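Local coordinates for putative exported protein (Bordetella pertussis Tohama I, PDB 2PFZ) that binds pyroglutamic acid as a periplasmic solute receptor, probably delivering it to a tripartite ATP-independent (TRAP) transporter, at residues Leu139-Tyr144 / Glu153-Gln158; Pro48-Ala53 / Gly62-Thr67. One frame throughout, in Å; residues are numbered along the deposited sequence.

Contact 1 of 2, residues Leu139-Tyr144 / Glu153-Gln158; sequences LKWRAY and ELVGAQ. With PCA (pyroglutamic acid), chain B.
A157 and W141 form the tight part of the contact: the A157 methyl approaches the indole obliquely on its six-membered ring, with CB 3.6 Å from W141 CE3, and also touches L139 CB. W141 reaches it with CG anti to the backbone N (chi1 -174°), which also lets CZ3 meet V155 CG2 at a looser 4.3 Å. Two backbone bonds join the two segments beside this apolar patch. Q158 N bonds to L139 O (2.9 Å) and W141 N to Q158 O (3.0 Å). The solvent side is looser: K140 and Q158, paired in a parallel bridge, put exposed side chains on the same face, and K140 NZ turns to G174 O. Further along the strand, R142 holds the pyroglutamate carboxylate with two bonds, NH1 to OXT at 2.9 Å and NH2 to O at 2.8 Å; NE is fixed by V162 O. The ligand's CB sits 3.8 Å above the centre of the Y144 ring. A Schellman motif at G156 ends helix 146-155 and turns the chain into strand 158-161, completing a beta-alpha-beta crossover whose first strand carries the carboxylate-binding arginine of this DctP-type receptor.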
loop_
_atom_site.group_PDB
_atom_site.type_symbol
_atom_site.label_atom_id
_atom_site.label_comp_id
_atom_site.label_asym_id
_atom_site.label_seq_id
_atom_site.Cartn_x
_atom_site.Cartn_y
_atom_site.Cartn_z
ATOM N N LEU A 139 -0.120 -17.057 -15.768
ATOM C CA LEU A 139 -0.850 -17.006 -14.498
ATOM C C LEU A 139 -2.103 -16.127 -14.670
ATOM O O LEU A 139 -2.040 -15.138 -15.387
ATOM C CB LEU A 139 0.068 -16.475 -13.369
ATOM C CG LEU A 139 0.938 -17.501 -12.610
ATOM C CD1 LEU A 139 1.867 -16.825 -11.613
ATOM C CD2 LEU A 139 0.032 -18.529 -11.903
ATOM N N LYS A 140 -3.217 -16.524 -14.045
ATOM C CA LYS A 140 -4.449 -15.727 -13.991
ATOM C C LYS A 140 -4.312 -14.790 -12.791
ATOM O O LYS A 140 -4.725 -15.117 -11.688
ATOM C CB LYS A 140 -5.699 -16.608 -13.799
ATOM C CG LYS A 140 -6.033 -17.558 -14.958
ATOM C CD LYS A 140 -7.446 -18.151 -14.792
ATOM C CE LYS A 140 -7.464 -19.342 -13.836
ATOM N NZ LYS A 140 -8.853 -19.829 -13.568
ATOM N N TRP A 141 -3.724 -13.628 -13.026
ATOM C CA TRP A 141 -3.175 -12.793 -11.963
ATOM C C TRP A 141 -4.165 -11.717 -11.524
ATOM O O TRP A 141 -4.802 -11.095 -12.363
ATOM C CB TRP A 141 -1.931 -12.141 -12.533
ATOM C CG TRP A 141 -1.062 -11.318 -11.641
ATOM C CD1 TRP A 141 -1.306 -10.046 -11.203
ATOM C CD2 TRP A 141 0.268 -11.648 -11.206
ATOM N NE1 TRP A 141 -0.221 -9.580 -10.475
ATOM C CE2 TRP A 141 0.763 -10.533 -10.484
ATOM C CE3 TRP A 141 1.096 -12.782 -11.365
ATOM C CZ2 TRP A 141 2.040 -10.521 -9.885
ATOM C CZ3 TRP A 141 2.384 -12.778 -10.768
ATOM C CH2 TRP A 141 2.841 -11.643 -10.043
ATOM N N ARG A 142 -4.295 -11.526 -10.222
ATOM C CA ARG A 142 -5.063 -10.421 -9.665
ATOM C C ARG A 142 -4.129 -9.240 -9.373
ATOM O O ARG A 142 -3.209 -9.336 -8.544
ATOM C CB ARG A 142 -5.799 -10.870 -8.405
ATOM C CG ARG A 142 -6.518 -9.732 -7.622
ATOM C CD ARG A 142 -5.652 -9.217 -6.443
ATOM N NE ARG A 142 -6.277 -8.113 -5.703
ATOM C CZ ARG A 142 -5.796 -7.623 -4.561
ATOM N NH1 ARG A 142 -4.702 -8.163 -4.001
ATOM N NH2 ARG A 142 -6.421 -6.606 -3.970
ATOM N N ALA A 143 -4.367 -8.132 -10.066
ATOM C CA ALA A 143 -3.639 -6.905 -9.795
ATOM C C ALA A 143 -4.438 -6.123 -8.773
ATOM O O ALA A 143 -5.648 -6.286 -8.667
ATOM C CB ALA A 143 -3.464 -6.082 -11.066
ATOM N N TYR A 144 -3.742 -5.294 -7.998
ATOM C CA TYR A 144 -4.400 -4.340 -7.106
ATOM C C TYR A 144 -3.992 -2.902 -7.459
ATOM O O TYR A 144 -4.404 -1.946 -6.794
ATOM C CB TYR A 144 -4.090 -4.696 -5.634
ATOM C CG TYR A 144 -2.635 -4.584 -5.191
ATOM C CD1 TYR A 144 -1.901 -5.727 -4.842
ATOM C CD2 TYR A 144 -1.990 -3.337 -5.122
ATOM C CE1 TYR A 144 -0.568 -5.628 -4.431
ATOM C CE2 TYR A 144 -0.655 -3.219 -4.710
ATOM C CZ TYR A 144 0.049 -4.385 -4.356
ATOM O OH TYR A 144 1.354 -4.310 -3.928
ATOM N N GLU A 153 2.299 -8.198 -16.531
ATOM C CA GLU A 153 2.551 -8.223 -17.965
ATOM C C GLU A 153 4.014 -8.539 -18.241
ATOM O O GLU A 153 4.340 -9.213 -19.228
ATOM C CB GLU A 153 2.169 -6.898 -18.613
ATOM C CG GLU A 153 0.660 -6.693 -18.693
ATOM C CD GLU A 153 0.293 -5.258 -19.024
ATOM O OE1 GLU A 153 1.200 -4.441 -19.307
ATOM O OE2 GLU A 153 -0.911 -4.945 -19.010
ATOM N N LEU A 154 4.900 -8.051 -17.375
ATOM C CA LEU A 154 6.324 -8.210 -17.629
ATOM C C LEU A 154 6.813 -9.627 -17.336
ATOM O O LEU A 154 7.881 -10.002 -17.821
ATOM C CB LEU A 154 7.170 -7.149 -16.914
ATOM C CG LEU A 154 7.059 -5.726 -17.490
ATOM C CD1 LEU A 154 7.722 -4.742 -16.544
ATOM C CD2 LEU A 154 7.611 -5.583 -18.938
ATOM N N VAL A 155 6.053 -10.404 -16.560
ATOM C CA VAL A 155 6.408 -11.802 -16.314
ATOM C C VAL A 155 5.607 -12.764 -17.209
ATOM O O VAL A 155 5.747 -13.986 -17.097
ATOM C CB VAL A 155 6.336 -12.231 -14.797
ATOM C CG1 VAL A 155 7.345 -11.443 -13.963
ATOM C CG2 VAL A 155 4.906 -12.128 -14.212
ATOM N N GLY A 156 4.785 -12.195 -18.086
ATOM C CA GLY A 156 3.901 -12.961 -18.957
ATOM C C GLY A 156 2.625 -13.450 -18.307
ATOM O O GLY A 156 1.952 -14.327 -18.854
ATOM N N ALA A 157 2.277 -12.904 -17.137
ATOM C CA ALA A 157 0.984 -13.227 -16.521
ATOM C C ALA A 157 -0.119 -12.368 -17.146
ATOM O O ALA A 157 0.164 -11.417 -17.896
ATOM C CB ALA A 157 1.016 -13.041 -14.996
ATOM N N GLN A 158 -1.369 -12.699 -16.843
ATOM C CA GLN A 158 -2.500 -11.988 -17.440
ATOM C C GLN A 158 -3.320 -11.377 -16.317
ATOM O O GLN A 158 -4.000 -12.089 -15.573
ATOM C CB GLN A 158 -3.318 -12.929 -18.330
ATOM C CG GLN A 158 -2.520 -13.378 -19.585
ATOM C CD GLN A 158 -3.235 -14.416 -20.425
ATOM O OE1 GLN A 158 -3.085 -14.448 -21.651
ATOM N NE2 GLN A 158 -4.004 -15.282 -19.769
HETATM N N PCA B . -2.571 -5.667 0.292
HETATM C CA PCA B . -3.308 -4.684 -0.526
HETATM C CB PCA B . -2.347 -3.709 -1.207
HETATM C CG PCA B . -0.950 -4.149 -0.815
HETATM C CD PCA B . -1.185 -5.292 0.129
HETATM O OE PCA B . -0.274 -5.851 0.759
HETATM C C PCA B . -4.013 -5.463 -1.612
HETATM O O PCA B . -4.953 -4.978 -2.255
HETATM O OXT PCA B . -3.628 -6.618 -1.854
#

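Contact 2 of 2, residues Pro48-Ala53 / Gly62-Thr67; sequences PEIKRA and GEILLT
Apolar packing rests on I50 CG2, while its CG1-CD1 branch runs to the strand backbone. With CG2 anti to the backbone N and CG1 beside it (chi1 -67°), CG2 touches I64 CG2 at 3.8 Å and lies 3.9 Å from G62 CA, where the glycine leaves room for the methyl to approach the backbone. I64 answers with its own CG2, which chi1 59° leaves beside the backbone N, facing the helix; this methyl also packs alongside K51, 3.9 Å from K51 CB. Methyl-to-backbone contacts form the second group. I50 CD1 comes within 3.2 Å of E63 O, close for a carbon against a carbonyl oxygen, and I64 CG2 stands 3.5 Å from K51 N. The polar ends turn to partners elsewhere. The E63 side chain leaves on the far side of the strand, where OE1 bonds to T7 OG1 and OE2 weakly to N208 ND2, and the K51 chain bends near its end, NZ making a long, weak ion pair with E72. Helix 50-55 thus packs through I50 and K51 against strand 61-65, an edge strand of the three-stranded antiparallel sheet; K51 reaches on to strands 207-213 and 111-118, while E63 packs against helix 14-30 on the other side.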
loop_
_atom_site.group_PDB
_atom_site.type_symbol
_atom_site.label_atom_id
_atom_site.label_comp_id
_atom_site.label_asym_id
_atom_site.label_seq_id
_atom_site.Cartn_x
_atom_site.Cartn_y
_atom_site.Cartn_z
ATOM N N PRO A 48 -9.926 3.270 -5.702
ATOM C CA PRO A 48 -9.560 4.204 -6.766
ATOM C C PRO A 48 -10.157 5.596 -6.612
ATOM O O PRO A 48 -9.680 6.529 -7.287
ATOM C CB PRO A 48 -10.137 3.551 -8.036
ATOM C CG PRO A 48 -10.332 2.102 -7.678
ATOM C CD PRO A 48 -10.761 2.165 -6.230
ATOM N N GLU A 49 -11.153 5.726 -5.726
ATOM C CA GLU A 49 -11.956 6.969 -5.585
ATOM C C GLU A 49 -11.506 7.917 -4.477
ATOM O O GLU A 49 -11.881 9.098 -4.477
ATOM C CB GLU A 49 -13.422 6.626 -5.329
ATOM C CG GLU A 49 -14.078 5.803 -6.404
ATOM C CD GLU A 49 -15.440 5.273 -5.999
ATOM O OE1 GLU A 49 -15.829 5.380 -4.795
ATOM O OE2 GLU A 49 -16.101 4.701 -6.904
ATOM N N ILE A 50 -10.700 7.421 -3.544
ATOM C CA ILE A 50 -10.512 8.142 -2.268
ATOM C C ILE A 50 -9.723 9.460 -2.443
ATOM O O ILE A 50 -10.055 10.485 -1.807
ATOM C CB ILE A 50 -9.992 7.211 -1.124
ATOM C CG1 ILE A 50 -11.066 6.170 -0.749
ATOM C CG2 ILE A 50 -9.591 8.021 0.122
ATOM C CD1 ILE A 50 -10.563 5.026 0.127
ATOM N N LYS A 51 -8.736 9.469 -3.344
ATOM C CA LYS A 51 -7.918 10.672 -3.510
ATOM C C LYS A 51 -8.776 11.802 -4.067
ATOM O O LYS A 51 -8.701 12.935 -3.574
ATOM C CB LYS A 51 -6.681 10.450 -4.397
ATOM C CG LYS A 51 -5.692 11.676 -4.453
ATOM C CD LYS A 51 -4.606 11.490 -5.571
ATOM C CE LYS A 51 -4.922 12.410 -6.797
ATOM N NZ LYS A 51 -6.442 12.737 -6.944
ATOM N N ARG A 52 -9.600 11.487 -5.072
ATOM C CA ARG A 52 -10.531 12.477 -5.642
ATOM C C ARG A 52 -11.559 12.944 -4.605
ATOM O O ARG A 52 -11.908 14.128 -4.561
ATOM C CB ARG A 52 -11.223 11.895 -6.886
ATOM C CG ARG A 52 -12.145 12.841 -7.656
ATOM C CD ARG A 52 -13.597 12.809 -7.131
ATOM N NE ARG A 52 -14.254 11.513 -7.342
ATOM C CZ ARG A 52 -15.173 10.991 -6.535
ATOM N NH1 ARG A 52 -15.541 11.653 -5.448
ATOM N NH2 ARG A 52 -15.708 9.800 -6.809
ATOM N N ALA A 53 -12.024 12.022 -3.759
ATOM C CA ALA A 53 -12.963 12.371 -2.680
ATOM C C ALA A 53 -12.378 13.412 -1.714
ATOM O O ALA A 53 -13.059 14.368 -1.349
ATOM C CB ALA A 53 -13.409 11.124 -1.942
ATOM N N GLY A 62 -8.720 10.963 4.209
ATOM C CA GLY A 62 -8.960 9.678 3.578
ATOM C C GLY A 62 -7.677 8.893 3.394
ATOM O O GLY A 62 -6.612 9.478 3.273
ATOM N N GLU A 63 -7.795 7.569 3.367
ATOM C CA GLU A 63 -6.638 6.686 3.201
ATOM C C GLU A 63 -6.576 6.131 1.771
ATOM O O GLU A 63 -7.572 5.561 1.253
ATOM C CB GLU A 63 -6.706 5.527 4.195
ATOM C CG GLU A 63 -5.406 4.730 4.183
ATOM C CD GLU A 63 -5.558 3.302 4.591
ATOM O OE1 GLU A 63 -6.558 2.631 4.194
ATOM O OE2 GLU A 63 -4.626 2.843 5.282
ATOM N N ILE A 64 -5.424 6.307 1.126
ATOM C CA ILE A 64 -5.207 5.770 -0.212
ATOM C C ILE A 64 -4.006 4.809 -0.215
ATOM O O ILE A 64 -3.227 4.791 0.736
ATOM C CB ILE A 64 -4.932 6.873 -1.281
ATOM C CG1 ILE A 64 -3.693 7.709 -0.917
ATOM C CG2 ILE A 64 -6.186 7.760 -1.562
ATOM C CD1 ILE A 64 -2.977 8.270 -2.130
ATOM N N LEU A 65 -3.895 4.014 -1.279
ATOM C CA LEU A 65 -2.711 3.219 -1.580
ATOM C C LEU A 65 -1.986 4.026 -2.633
ATOM O O LEU A 65 -2.545 4.261 -3.718
ATOM C CB LEU A 65 -3.114 1.885 -2.208
ATOM C CG LEU A 65 -1.966 1.000 -2.698
ATOM C CD1 LEU A 65 -1.255 0.420 -1.512
ATOM C CD2 LEU A 65 -2.528 -0.079 -3.653
ATOM N N LEU A 66 -0.765 4.459 -2.336
ATOM C CA LEU A 66 -0.081 5.402 -3.243
ATOM C C LEU A 66 -0.022 4.873 -4.667
ATOM O O LEU A 66 -0.294 5.603 -5.621
ATOM C CB LEU A 66 1.336 5.714 -2.753
ATOM C CG LEU A 66 1.450 6.437 -1.409
ATOM C CD1 LEU A 66 2.878 6.473 -0.897
ATOM C CD2 LEU A 66 0.872 7.833 -1.542
ATOM N N THR A 67 0.368 3.609 -4.815
ATOM C CA THR A 67 0.553 3.017 -6.140
ATOM C C THR A 67 -0.719 2.924 -7.003
ATOM O O THR A 67 -0.617 2.711 -8.199
ATOM C CB THR A 67 1.303 1.641 -6.098
ATOM O OG1 THR A 67 0.734 0.782 -5.097
ATOM C CG2 THR A 67 2.791 1.849 -5.828
#

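How the contacts relate
Both segments of contact 2 precede those of contact 1 in the sequence, and the two centres lie about 23 Å apart. They belong to different sheets: strand 61-65 of contact 2 borders the three-stranded antiparallel sheet, whereas strands 140-143 and 158-161 of contact 1 stand at one end of the six-stranded mixed sheet. Even so they touch, Y144 CD2 packing against L65 CD2 at 3.6 Å, and the end of segment 139-144 also bonds to N68 just beyond segment 62-67. This meeting lies beside the pyroglutamate, consistent with the two-lobed binding fold of periplasmic receptors, in which the ligand is held between lobes; contact 1 lies on the strand that reaches the ligand, contact 2 on the edge strand of the other sheet.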